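Local coordinates for protein Zn-dependent hydrolase of metallo-beta-lactamase superfamily TM0207 (Thermotoga maritima, PDB 1VJN) that is a putative zinc-dependent hydrolase of the metallo-beta-lactamase superfamily, whose natural substrate is not established, at residues V91-D96 against L124-T129; F109-E112 against K117-H120; A131-I136 against A161-A166; E138-L143 against F206-E211; L143-V146 against Y150-G153. One frame throughout, in Å; residues are numbered along the deposited sequence.

Contact 1: residues V91-D96 against L124-T129; sequences VETFHD and LGHVLT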
# COMPACT_ATOMS: atom_id res chain seq x y z
N VAL A 91 -3.49 -3.26 11.38
CA VAL A 91 -4.90 -3.03 11.79
C VAL A 91 -5.74 -4.00 10.99
O VAL A 91 -5.68 -3.98 9.79
CB VAL A 91 -5.32 -1.55 11.52
CG1 VAL A 91 -6.78 -1.30 11.75
CG2 VAL A 91 -4.50 -0.62 12.36
N GLU A 92 -6.46 -4.90 11.65
CA GLU A 92 -7.27 -5.88 10.97
C GLU A 92 -8.56 -5.18 10.55
O GLU A 92 -9.15 -4.43 11.35
CB GLU A 92 -7.60 -7.05 11.89
CG GLU A 92 -7.96 -8.37 11.22
CD GLU A 92 -7.66 -9.56 12.16
OE1 GLU A 92 -8.10 -9.54 13.35
OE2 GLU A 92 -6.95 -10.51 11.73
N THR A 93 -8.94 -5.38 9.30
CA THR A 93 -10.18 -4.81 8.77
C THR A 93 -11.20 -5.87 8.44
O THR A 93 -12.37 -5.55 8.14
CB THR A 93 -9.94 -3.96 7.53
OG1 THR A 93 -9.34 -4.70 6.45
CG2 THR A 93 -9.03 -2.85 7.81
N PHE A 94 -10.75 -7.11 8.42
CA PHE A 94 -11.59 -8.22 8.22
C PHE A 94 -10.96 -9.43 8.89
O PHE A 94 -9.72 -9.61 8.85
CB PHE A 94 -11.74 -8.54 6.75
CG PHE A 94 -12.57 -9.76 6.51
CD1 PHE A 94 -13.91 -9.75 6.86
CD2 PHE A 94 -11.99 -10.94 6.04
CE1 PHE A 94 -14.70 -10.90 6.70
CE2 PHE A 94 -12.77 -12.10 5.87
CZ PHE A 94 -14.13 -12.08 6.21
N HIS A 95 -11.81 -10.26 9.48
CA HIS A 95 -11.43 -11.60 9.94
C HIS A 95 -12.71 -12.41 10.18
O HIS A 95 -13.53 -11.99 10.99
CB HIS A 95 -10.59 -11.52 11.21
CG HIS A 95 -10.12 -12.85 11.73
ND1 HIS A 95 -10.98 -13.85 12.12
CD2 HIS A 95 -8.87 -13.32 11.94
CE1 HIS A 95 -10.29 -14.89 12.54
NE2 HIS A 95 -9.00 -14.60 12.44
N ASP A 96 -12.88 -13.54 9.47
CA ASP A 96 -14.14 -14.31 9.46
C ASP A 96 -14.36 -15.15 10.72
O ASP A 96 -13.41 -15.60 11.36
CB ASP A 96 -14.22 -15.22 8.24
N LEU A 124 -8.53 -4.35 0.93
CA LEU A 124 -9.61 -3.76 1.70
C LEU A 124 -10.87 -3.88 0.93
O LEU A 124 -10.92 -3.45 -0.24
CB LEU A 124 -9.33 -2.31 2.00
CG LEU A 124 -10.41 -1.57 2.82
CD1 LEU A 124 -10.49 -2.10 4.23
CD2 LEU A 124 -10.06 -0.13 2.85
N GLY A 125 -11.89 -4.43 1.60
CA GLY A 125 -13.14 -4.83 0.98
C GLY A 125 -14.30 -3.94 1.29
O GLY A 125 -15.39 -4.13 0.73
N HIS A 126 -14.12 -3.00 2.22
CA HIS A 126 -15.26 -2.16 2.66
C HIS A 126 -14.63 -0.83 3.06
O HIS A 126 -13.43 -0.74 3.31
CB HIS A 126 -16.02 -2.76 3.88
CG HIS A 126 -15.12 -3.01 5.06
ND1 HIS A 126 -14.65 -1.99 5.86
CD2 HIS A 126 -14.51 -4.14 5.49
CE1 HIS A 126 -13.83 -2.49 6.77
NE2 HIS A 126 -13.74 -3.79 6.58
N VAL A 127 -15.41 0.22 3.05
CA VAL A 127 -14.91 1.52 3.51
C VAL A 127 -14.49 1.35 4.97
O VAL A 127 -15.20 0.70 5.71
CB VAL A 127 -16.02 2.58 3.38
CG1 VAL A 127 -15.65 3.89 4.10
CG2 VAL A 127 -16.32 2.84 1.87
N LEU A 128 -13.36 1.89 5.40
CA LEU A 128 -12.98 1.82 6.83
C LEU A 128 -14.09 2.25 7.83
O LEU A 128 -14.81 3.20 7.58
CB LEU A 128 -11.77 2.70 7.11
CG LEU A 128 -10.51 2.30 6.33
CD1 LEU A 128 -9.42 3.35 6.41
CD2 LEU A 128 -9.98 1.00 6.79
N THR A 129 -14.17 1.58 8.97
CA THR A 129 -15.11 1.98 10.03
C THR A 129 -14.49 3.16 10.77
O THR A 129 -13.26 3.40 10.69
CB THR A 129 -15.32 0.83 11.06
OG1 THR A 129 -14.07 0.54 11.67
CG2 THR A 129 -15.71 -0.51 10.40
O HOH W 1 -11.37 -5.76 4.57
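Thr-93 meets Leu-124, His-126 and Leu-128 where the corner of the broken strand 86-95 faces the loop before helix 130-136, a strand-to-loop contact of the metallo-beta-lactamase fold. From the backbone outward, CB of Thr-93 lies 3.8 Å from CD1 of Leu-124, and the two side chains cross at about a right angle. One branch, OG1, stands between the backbone N and the carbonyl carbon (chi1 60°). That torsion sets it 3.6 Å from CD1 of Leu-124, yet its polar needs are met elsewhere, by ND2 of Asn-106 on strand 105-113 and by a water 3.0 Å from OG1. The same water accepts the backbone N-H of Gly-125 and so bridges the two segments. The methyl CG2 lies between two leucines, 3.9 Å from CD1 of Leu-124 and 4.1 Å from CD2 of Leu-128. Side chain and backbone thus divide the work, because the direct polar link uses the carbonyl of Thr-93: NE2 of His-126 donates to Thr-93 O over 2.7 Å, almost straight at 176°. That oxygen lies in the imidazole plane, and the ring's rotation is fixed from its other nitrogen too, since ND1 of His-126 donates to Val-127 O at 2.7 Å.

Contact 2: residues F109-E112 against K117-H120; sequences FVFE and KVCH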
# COMPACT_ATOMS: atom_id res chain seq x y z
N PHE A 109 -1.37 -2.13 7.00
CA PHE A 109 -0.16 -1.75 7.71
C PHE A 109 0.15 -0.30 7.55
O PHE A 109 0.00 0.25 6.47
CB PHE A 109 1.03 -2.60 7.20
CG PHE A 109 1.00 -4.00 7.72
CD1 PHE A 109 1.36 -4.26 9.02
CD2 PHE A 109 0.58 -5.07 6.93
CE1 PHE A 109 1.30 -5.51 9.52
CE2 PHE A 109 0.53 -6.34 7.46
CZ PHE A 109 0.88 -6.56 8.72
N VAL A 110 0.58 0.32 8.63
CA VAL A 110 0.97 1.70 8.59
C VAL A 110 2.46 1.79 8.95
O VAL A 110 2.90 1.26 9.96
CB VAL A 110 0.12 2.51 9.55
CG1 VAL A 110 0.48 3.97 9.48
CG2 VAL A 110 -1.36 2.35 9.22
N PHE A 111 3.22 2.47 8.13
CA PHE A 111 4.66 2.66 8.35
C PHE A 111 4.93 4.13 8.64
O PHE A 111 4.51 5.03 7.88
CB PHE A 111 5.45 2.19 7.13
CG PHE A 111 5.00 0.85 6.64
CD1 PHE A 111 5.50 -0.31 7.22
CD2 PHE A 111 4.08 0.75 5.63
CE1 PHE A 111 5.10 -1.53 6.79
CE2 PHE A 111 3.66 -0.48 5.20
CZ PHE A 111 4.15 -1.62 5.78
N GLU A 112 5.61 4.39 9.74
CA GLU A 112 5.87 5.75 10.19
C GLU A 112 7.37 5.92 10.19
O GLU A 112 8.07 5.23 10.92
CB GLU A 112 5.27 5.98 11.58
CG GLU A 112 5.39 7.40 12.10
CD GLU A 112 4.35 7.77 13.18
OE1 GLU A 112 3.51 6.92 13.55
OE2 GLU A 112 4.37 8.93 13.65
N LYS A 117 3.99 9.12 7.00
CA LYS A 117 3.19 7.95 7.30
C LYS A 117 2.68 7.35 6.00
O LYS A 117 2.00 8.01 5.20
CB LYS A 117 2.00 8.27 8.23
CG LYS A 117 2.35 8.43 9.69
CD LYS A 117 1.32 9.29 10.37
CE LYS A 117 1.48 9.30 11.88
NZ LYS A 117 2.51 10.30 12.31
N VAL A 118 3.03 6.10 5.80
CA VAL A 118 2.66 5.37 4.60
C VAL A 118 1.71 4.29 5.02
O VAL A 118 1.94 3.63 6.05
CB VAL A 118 3.90 4.76 3.92
CG1 VAL A 118 3.50 4.02 2.63
CG2 VAL A 118 4.95 5.83 3.63
N CYS A 119 0.64 4.11 4.24
CA CYS A 119 -0.39 3.09 4.49
C CYS A 119 -0.65 2.17 3.30
O CYS A 119 -1.05 2.60 2.24
CB CYS A 119 -1.74 3.74 4.89
SG CYS A 119 -3.02 2.58 5.41
N HIS A 120 -0.51 0.88 3.54
CA HIS A 120 -0.86 -0.12 2.56
C HIS A 120 -2.16 -0.75 3.00
O HIS A 120 -2.23 -1.45 4.02
CB HIS A 120 0.23 -1.18 2.53
CG HIS A 120 0.09 -2.19 1.44
ND1 HIS A 120 -0.88 -3.17 1.45
CD2 HIS A 120 0.88 -2.45 0.37
CE1 HIS A 120 -0.71 -3.94 0.39
NE2 HIS A 120 0.37 -3.55 -0.26
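A beta hairpin, made by strands 105-113 and 116-120, sets residues 109-112 antiparallel to residues 117-120 in the eight-stranded sheet, the short strand axes running at 162°. Phe-109 with His-120 and Phe-111 with Val-118 are the hydrogen-bonded pairs, and they alternate with the non-hydrogen-bonded pairs Val-110 with Cys-119 and Glu-112 with Lys-117. The bonds tighten toward the turn: Phe-109 N to His-120 O spans 3.2 Å, whereas Phe-111 N reaches Val-118 O in 2.7 Å. Next to the turn the side chains of Glu-112 and Lys-117 lie alongside each other, pointing the same way. A bend at the last torsion of the lysine (chi4 84°) lifts NZ over the carboxylate, so that the 2.7 Å salt bridge between NZ of Lys-117 and OE2 of Glu-112 is made from above the carboxylate plane. On that same face, CG2 of Val-110 touches SG of Cys-119 at 4.2 Å. Across the sheet, CB of His-120 meets the edge of the Phe-111 ring, 4.4 Å from CE2 of Phe-111, while NE2 of His-120 bonds to Ala-21 O. The hairpin is thus packed on both sides: Phe-111 and Val-118 rest on Leu-25 and Met-27 of strand 22-27 in the other sheet, and Val-110 and Cys-119 lie against Ile-136 of helix 130-136.

Contact 3: residues A131-I136 against A161-A166; sequences AQVEEI and ADLLNA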
# COMPACT_ATOMS: atom_id res chain seq x y z
N ALA A 131 -13.68 3.29 13.89
CA ALA A 131 -12.59 2.75 14.71
C ALA A 131 -11.37 2.58 13.90
O ALA A 131 -10.28 2.92 14.35
CB ALA A 131 -12.94 1.38 15.38
N GLN A 132 -11.53 1.99 12.71
CA GLN A 132 -10.37 1.73 11.89
C GLN A 132 -9.69 3.03 11.39
O GLN A 132 -8.46 3.12 11.35
CB GLN A 132 -10.73 0.83 10.72
CG GLN A 132 -10.98 -0.62 11.12
CD GLN A 132 -11.89 -1.36 10.14
OE1 GLN A 132 -12.26 -0.81 9.11
NE2 GLN A 132 -12.26 -2.60 10.49
N VAL A 133 -10.48 4.03 11.00
CA VAL A 133 -9.94 5.34 10.66
C VAL A 133 -9.17 5.91 11.88
O VAL A 133 -8.05 6.41 11.75
CB VAL A 133 -11.04 6.32 10.26
CG1 VAL A 133 -10.49 7.72 10.16
CG2 VAL A 133 -11.75 5.88 8.98
N GLU A 134 -9.77 5.80 13.06
CA GLU A 134 -9.20 6.36 14.30
C GLU A 134 -7.84 5.73 14.62
O GLU A 134 -6.89 6.43 14.95
CB GLU A 134 -10.18 6.14 15.44
CG GLU A 134 -9.78 6.72 16.78
CD GLU A 134 -10.89 6.57 17.83
OE1 GLU A 134 -11.75 5.67 17.72
OE2 GLU A 134 -10.90 7.38 18.78
N GLU A 135 -7.77 4.42 14.47
CA GLU A 135 -6.54 3.65 14.63
C GLU A 135 -5.53 3.92 13.51
O GLU A 135 -4.35 3.94 13.76
CB GLU A 135 -6.88 2.15 14.64
CG GLU A 135 -5.84 1.24 15.26
CD GLU A 135 -6.38 -0.16 15.68
OE1 GLU A 135 -7.61 -0.44 15.49
OE2 GLU A 135 -5.56 -0.99 16.19
N ILE A 136 -5.96 4.10 12.26
CA ILE A 136 -4.97 4.34 11.21
C ILE A 136 -4.40 5.77 11.30
O ILE A 136 -3.18 5.97 11.18
CB ILE A 136 -5.52 3.98 9.81
CG1 ILE A 136 -5.75 2.47 9.73
CG2 ILE A 136 -4.54 4.43 8.67
CD1 ILE A 136 -6.66 2.10 8.66
N ALA A 161 -9.64 7.47 1.04
CA ALA A 161 -8.56 8.46 0.95
C ALA A 161 -8.92 9.73 1.68
O ALA A 161 -8.09 10.28 2.39
CB ALA A 161 -8.25 8.76 -0.45
N ASP A 162 -10.15 10.21 1.52
CA ASP A 162 -10.62 11.37 2.26
C ASP A 162 -10.70 11.15 3.76
O ASP A 162 -10.37 12.06 4.53
CB ASP A 162 -12.00 11.81 1.75
CG ASP A 162 -11.97 12.32 0.29
OD1 ASP A 162 -10.86 12.49 -0.30
OD2 ASP A 162 -13.02 12.56 -0.35
N LEU A 163 -11.15 9.98 4.20
CA LEU A 163 -11.20 9.71 5.62
C LEU A 163 -9.82 9.79 6.28
O LEU A 163 -9.72 10.06 7.45
CB LEU A 163 -11.80 8.32 5.92
CG LEU A 163 -13.33 8.25 5.75
CD1 LEU A 163 -13.83 6.84 5.72
CD2 LEU A 163 -14.05 9.07 6.84
N LEU A 164 -8.78 9.46 5.53
CA LEU A 164 -7.43 9.33 6.06
C LEU A 164 -6.61 10.59 5.70
O LEU A 164 -5.43 10.64 6.00
CB LEU A 164 -6.77 8.05 5.48
CG LEU A 164 -7.37 6.69 5.87
CD1 LEU A 164 -6.61 5.50 5.24
CD2 LEU A 164 -7.43 6.54 7.37
N ASN A 165 -7.28 11.59 5.10
CA ASN A 165 -6.64 12.84 4.64
C ASN A 165 -5.38 12.58 3.82
O ASN A 165 -4.39 13.29 3.92
CB ASN A 165 -6.40 13.76 5.84
CG ASN A 165 -6.25 15.24 5.44
OD1 ASN A 165 -6.93 15.74 4.54
ND2 ASN A 165 -5.33 15.93 6.10
N ALA A 166 -5.44 11.55 2.97
CA ALA A 166 -4.26 11.09 2.19
C ALA A 166 -3.81 12.16 1.21
O ALA A 166 -4.64 12.79 0.55
CB ALA A 166 -4.59 9.84 1.41
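Ile-136 and Leu-164 form the buried half of a contact between helix 130-136 and the C-terminal end of helix 154-163, both on the outer side of the eight-stranded sheet. CG2 of Ile-136, placed anti to the backbone N, comes within 3.8 Å of CD2 of Leu-164, and the isoleucine's CB reaches the same methyl at 4.0 Å. Leu-128 covers both residues, and Val-108 and Val-110 of the sheet lie beneath Ile-136. The solvent side differs in exposure more than in distance. There the partly exposed Val-133 crosses the exposed Leu-163 at about a right angle, its CG2 3.9 Å from CB of Leu-163. The other valine methyl, CG1, rests 3.7 Å from the carbonyl O of Leu-163, while its approach to CD2 of Leu-164 is a looser 4.3 Å. The leucine pair occupies the place where the helix stops: Asn-165, with positive phi, is the C-prime residue of a Schellman motif in which Ala-166 N bonds to Ala-161 O. Aliphatic carbons carry the side-chain contact, one valine methyl lying against a carbonyl oxygen, and no polar bond links the two segments. Its hold is therefore one of shape and burial, without the directional preference that a hydrogen bond would impose.

Contact 4: residues E138-L143 against F206-E211; sequences EIDVLL and FEKPKE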
# COMPACT_ATOMS: atom_id res chain seq x y z
N GLU A 138 -4.19 10.08 10.23
CA GLU A 138 -3.87 10.76 8.97
C GLU A 138 -2.70 10.09 8.25
O GLU A 138 -1.74 9.70 8.87
CB GLU A 138 -3.64 12.25 9.19
CG GLU A 138 -4.89 12.89 9.77
CD GLU A 138 -5.12 14.31 9.28
OE1 GLU A 138 -4.12 15.05 9.09
OE2 GLU A 138 -6.31 14.66 9.08
N ILE A 139 -2.84 9.89 6.94
CA ILE A 139 -1.85 9.23 6.11
C ILE A 139 -1.24 10.23 5.11
O ILE A 139 -1.94 11.07 4.55
CB ILE A 139 -2.52 8.05 5.38
CG1 ILE A 139 -2.90 6.96 6.40
CG2 ILE A 139 -1.64 7.48 4.33
CD1 ILE A 139 -1.81 6.66 7.45
N ASP A 140 0.07 10.14 4.90
CA ASP A 140 0.74 10.91 3.86
C ASP A 140 0.76 10.24 2.49
O ASP A 140 0.52 10.88 1.47
CB ASP A 140 2.17 11.19 4.31
CG ASP A 140 2.21 11.97 5.61
OD1 ASP A 140 1.49 12.98 5.69
OD2 ASP A 140 2.88 11.62 6.61
N VAL A 141 1.09 8.96 2.47
CA VAL A 141 1.10 8.18 1.24
C VAL A 141 0.19 6.98 1.42
O VAL A 141 0.44 6.13 2.29
CB VAL A 141 2.54 7.67 0.88
CG1 VAL A 141 2.53 6.96 -0.47
CG2 VAL A 141 3.51 8.77 0.84
N LEU A 142 -0.86 6.92 0.62
CA LEU A 142 -1.84 5.85 0.66
C LEU A 142 -1.75 4.91 -0.57
O LEU A 142 -1.83 5.35 -1.70
CB LEU A 142 -3.25 6.45 0.77
CG LEU A 142 -4.37 5.44 0.96
CD1 LEU A 142 -4.19 4.61 2.24
CD2 LEU A 142 -5.66 6.24 0.98
N LEU A 143 -1.61 3.62 -0.30
CA LEU A 143 -1.65 2.57 -1.32
C LEU A 143 -3.02 1.93 -1.23
O LEU A 143 -3.35 1.31 -0.20
CB LEU A 143 -0.55 1.56 -1.08
CG LEU A 143 0.85 2.18 -0.83
CD1 LEU A 143 1.86 1.07 -0.51
CD2 LEU A 143 1.32 2.98 -1.96
N PHE A 206 11.00 13.66 -1.49
CA PHE A 206 12.10 14.36 -0.86
C PHE A 206 11.64 15.21 0.32
O PHE A 206 12.46 15.77 1.04
CB PHE A 206 12.83 15.18 -1.92
CG PHE A 206 13.34 14.35 -3.05
CD1 PHE A 206 14.60 13.77 -2.99
CD2 PHE A 206 12.54 14.09 -4.16
CE1 PHE A 206 15.07 12.97 -4.01
CE2 PHE A 206 13.02 13.29 -5.20
CZ PHE A 206 14.29 12.72 -5.11
N GLU A 207 10.33 15.28 0.53
CA GLU A 207 9.75 15.95 1.68
C GLU A 207 8.36 15.40 1.94
O GLU A 207 7.79 14.72 1.10
CB GLU A 207 9.66 17.45 1.42
CG GLU A 207 8.72 17.83 0.28
CD GLU A 207 8.59 19.34 0.10
OE1 GLU A 207 9.34 20.10 0.75
OE2 GLU A 207 7.71 19.77 -0.69
N LYS A 208 7.80 15.75 3.09
CA LYS A 208 6.45 15.31 3.43
C LYS A 208 5.50 15.96 2.43
O LYS A 208 5.57 17.16 2.22
CB LYS A 208 6.10 15.71 4.88
CG LYS A 208 4.74 15.18 5.38
CD LYS A 208 3.92 16.28 6.05
CE LYS A 208 4.07 16.27 7.55
NZ LYS A 208 3.01 15.43 8.16
N PRO A 209 4.62 15.18 1.79
CA PRO A 209 3.68 15.74 0.82
C PRO A 209 2.83 16.87 1.38
O PRO A 209 2.21 16.68 2.41
CB PRO A 209 2.79 14.55 0.48
CG PRO A 209 3.58 13.35 0.81
CD PRO A 209 4.47 13.72 1.91
N LYS A 210 2.81 18.02 0.72
CA LYS A 210 1.99 19.14 1.14
C LYS A 210 0.61 19.00 0.54
O LYS A 210 -0.38 19.29 1.20
CB LYS A 210 2.58 20.47 0.69
CG LYS A 210 3.93 20.84 1.34
CD LYS A 210 4.60 22.04 0.66
CE LYS A 210 3.82 23.38 0.86
NZ LYS A 210 4.18 24.10 2.13
N GLU A 211 0.53 18.55 -0.71
CA GLU A 211 -0.73 18.51 -1.43
C GLU A 211 -1.12 17.13 -1.89
O GLU A 211 -0.31 16.24 -1.97
CB GLU A 211 -0.67 19.38 -2.68
CG GLU A 211 -0.09 20.75 -2.44
CD GLU A 211 -0.41 21.69 -3.58
OE1 GLU A 211 -0.89 21.20 -4.65
OE2 GLU A 211 -0.19 22.92 -3.42
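A side-chain contact with one long salt bridge joins the start of strand 141-145 to the loop that leads from strand 202-205, in the six-stranded sheet, to strand 213-216 in the eight-stranded one. The approach rests on Asp-140, which is buried, against the exposed Lys-208 and the partly exposed Pro-209. Asp-140 OD1 and Lys-208 NZ stand 3.8 Å apart, too far for a hydrogen bond, so the attraction is probably weak and mainly electrostatic. The lysine also contributes its aliphatic part: CG of Lys-208 lies 3.9 Å from the same OD1. Its side chain leaves the backbone extended, with CG anti to N (chi1 -175°), then bends at each of the next three torsions. These bends bring NZ back beside the aspartate, whose side chain crosses that of the lysine at about a right angle. Beside the charged pair the proline ring supplies plain packing. CD of Pro-209 sits 4.2 Å from CB of Asp-140, and CG of the ring lies 4.0 Å from the carbonyl O of Asp-140. The stronger polar tie of the carboxylate is to strand 116-120, where OD2 of Asp-140 accepts the backbone N-H of Lys-117; the loop residues come from a different direction. Pro-209 also touches Val-168 of strand 168-172, which lies between strands 141-145 and 213-216 in the sheet, so the loop passes over the ends of neighbouring strands.

Contact 5: residues L143-V146 against Y150-G153; sequences LVPV and YTIG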
# COMPACT_ATOMS: atom_id res chain seq x y z
N LEU A 143 -1.61 3.62 -0.30
CA LEU A 143 -1.65 2.57 -1.32
C LEU A 143 -3.02 1.93 -1.23
O LEU A 143 -3.35 1.31 -0.20
CB LEU A 143 -0.55 1.56 -1.08
CG LEU A 143 0.85 2.18 -0.83
CD1 LEU A 143 1.86 1.07 -0.51
CD2 LEU A 143 1.32 2.98 -1.96
N VAL A 144 -3.84 2.10 -2.27
CA VAL A 144 -5.30 1.82 -2.12
C VAL A 144 -5.81 0.99 -3.32
O VAL A 144 -5.53 1.31 -4.45
CB VAL A 144 -6.11 3.17 -1.93
CG1 VAL A 144 -6.02 4.04 -3.13
CG2 VAL A 144 -7.59 2.92 -1.67
N PRO A 145 -6.51 -0.13 -3.06
CA PRO A 145 -7.10 -0.92 -4.11
C PRO A 145 -8.32 -0.22 -4.69
O PRO A 145 -9.01 0.46 -3.95
CB PRO A 145 -7.52 -2.21 -3.37
CG PRO A 145 -7.78 -1.80 -2.00
CD PRO A 145 -6.82 -0.69 -1.74
N VAL A 146 -8.54 -0.34 -6.00
CA VAL A 146 -9.63 0.33 -6.67
C VAL A 146 -10.38 -0.50 -7.73
O VAL A 146 -11.19 0.05 -8.48
CB VAL A 146 -9.12 1.62 -7.40
CG1 VAL A 146 -8.46 2.58 -6.39
CG2 VAL A 146 -8.15 1.29 -8.58
N TYR A 150 -13.46 -7.67 -5.79
CA TYR A 150 -12.65 -8.39 -4.80
C TYR A 150 -12.15 -7.43 -3.71
O TYR A 150 -11.70 -7.85 -2.66
CB TYR A 150 -11.45 -9.02 -5.51
CG TYR A 150 -11.93 -9.75 -6.72
CD1 TYR A 150 -12.69 -10.91 -6.59
CD2 TYR A 150 -11.71 -9.24 -8.00
CE1 TYR A 150 -13.19 -11.57 -7.71
CE2 TYR A 150 -12.19 -9.89 -9.12
CZ TYR A 150 -12.93 -11.06 -8.97
OH TYR A 150 -13.43 -11.70 -10.09
N THR A 151 -12.18 -6.14 -4.02
CA THR A 151 -11.86 -5.08 -3.08
C THR A 151 -12.86 -3.99 -3.28
O THR A 151 -13.77 -4.10 -4.08
CB THR A 151 -10.43 -4.51 -3.35
OG1 THR A 151 -10.39 -3.85 -4.63
CG2 THR A 151 -9.38 -5.65 -3.46
N ILE A 152 -12.64 -2.88 -2.60
CA ILE A 152 -13.39 -1.68 -2.86
C ILE A 152 -13.15 -1.21 -4.28
O ILE A 152 -12.16 -1.60 -4.92
CB ILE A 152 -13.03 -0.57 -1.86
CG1 ILE A 152 -11.51 -0.38 -1.72
CG2 ILE A 152 -13.58 -0.92 -0.48
CD1 ILE A 152 -11.11 0.87 -0.90
N GLY A 153 -14.09 -0.41 -4.74
CA GLY A 153 -14.09 0.20 -6.04
C GLY A 153 -13.62 1.63 -5.93
O GLY A 153 -13.23 2.09 -4.84
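After strand 141-145 the chain loops round so that 150-153 returns past Pro-145 and Val-146, with the CA atoms of Val-146 and Gly-153 only 4.5 Å apart, although no backbone hydrogen bond joins the two segments. This is a strand-loop-helix connection: Gly-153 is the N-cap of helix 154-163, and its N bonds to OE1 of Glu-156. Thr-151 leans on the pyrrolidine ring of Pro-145, its OG1 3.5 Å from CB of Pro-145 and its CB 3.7 Å from that same carbon. The hydroxyl nevertheless has its own acceptor, donating to Ile-152 O over 2.9 Å, in the carbonyl plane and on a lone pair. With OG1 between its backbone N and carbonyl carbon (chi1 66°), the threonine can make this bond to the next residue while touching the proline. Ile-152 also packs on the ring, its CG1 4.0 Å from CG of Pro-145. Farther out, CD1 of Ile-152 reaches CG2 of Val-144 at 4.1 Å, the two side chains crossing at about a right angle. CG1 of Ile-152 also lies 3.5 Å from the carbonyl O of Pro-145. That oxygen, buried here, has no polar partner in the model and faces hydrocarbon, which probably carries an energetic cost that the surrounding apolar packing may offset in part.

In the fold
From the N terminus, contact 1 is the first to open; it closes a loop from strand 86-95 to residues 124-129, and the hairpin of contact 2 lies within that loop. Contact 3 opens next, from helix 130-136, and ends at the close of helix 154-163. Contact 4 starts between those points and reaches on to residues 206-211, so it crosses contact 3, whereas the short loop of contact 5 falls within contact 3's span. Contacts 4 and 5 share Leu-143 and use opposite ends of strand 141-145. Contact 5 also touches contact 1 through Ile-152 and Leu-124. Together they tie the eight-stranded sheet to its outer helices and to the loop arriving from the other sheet.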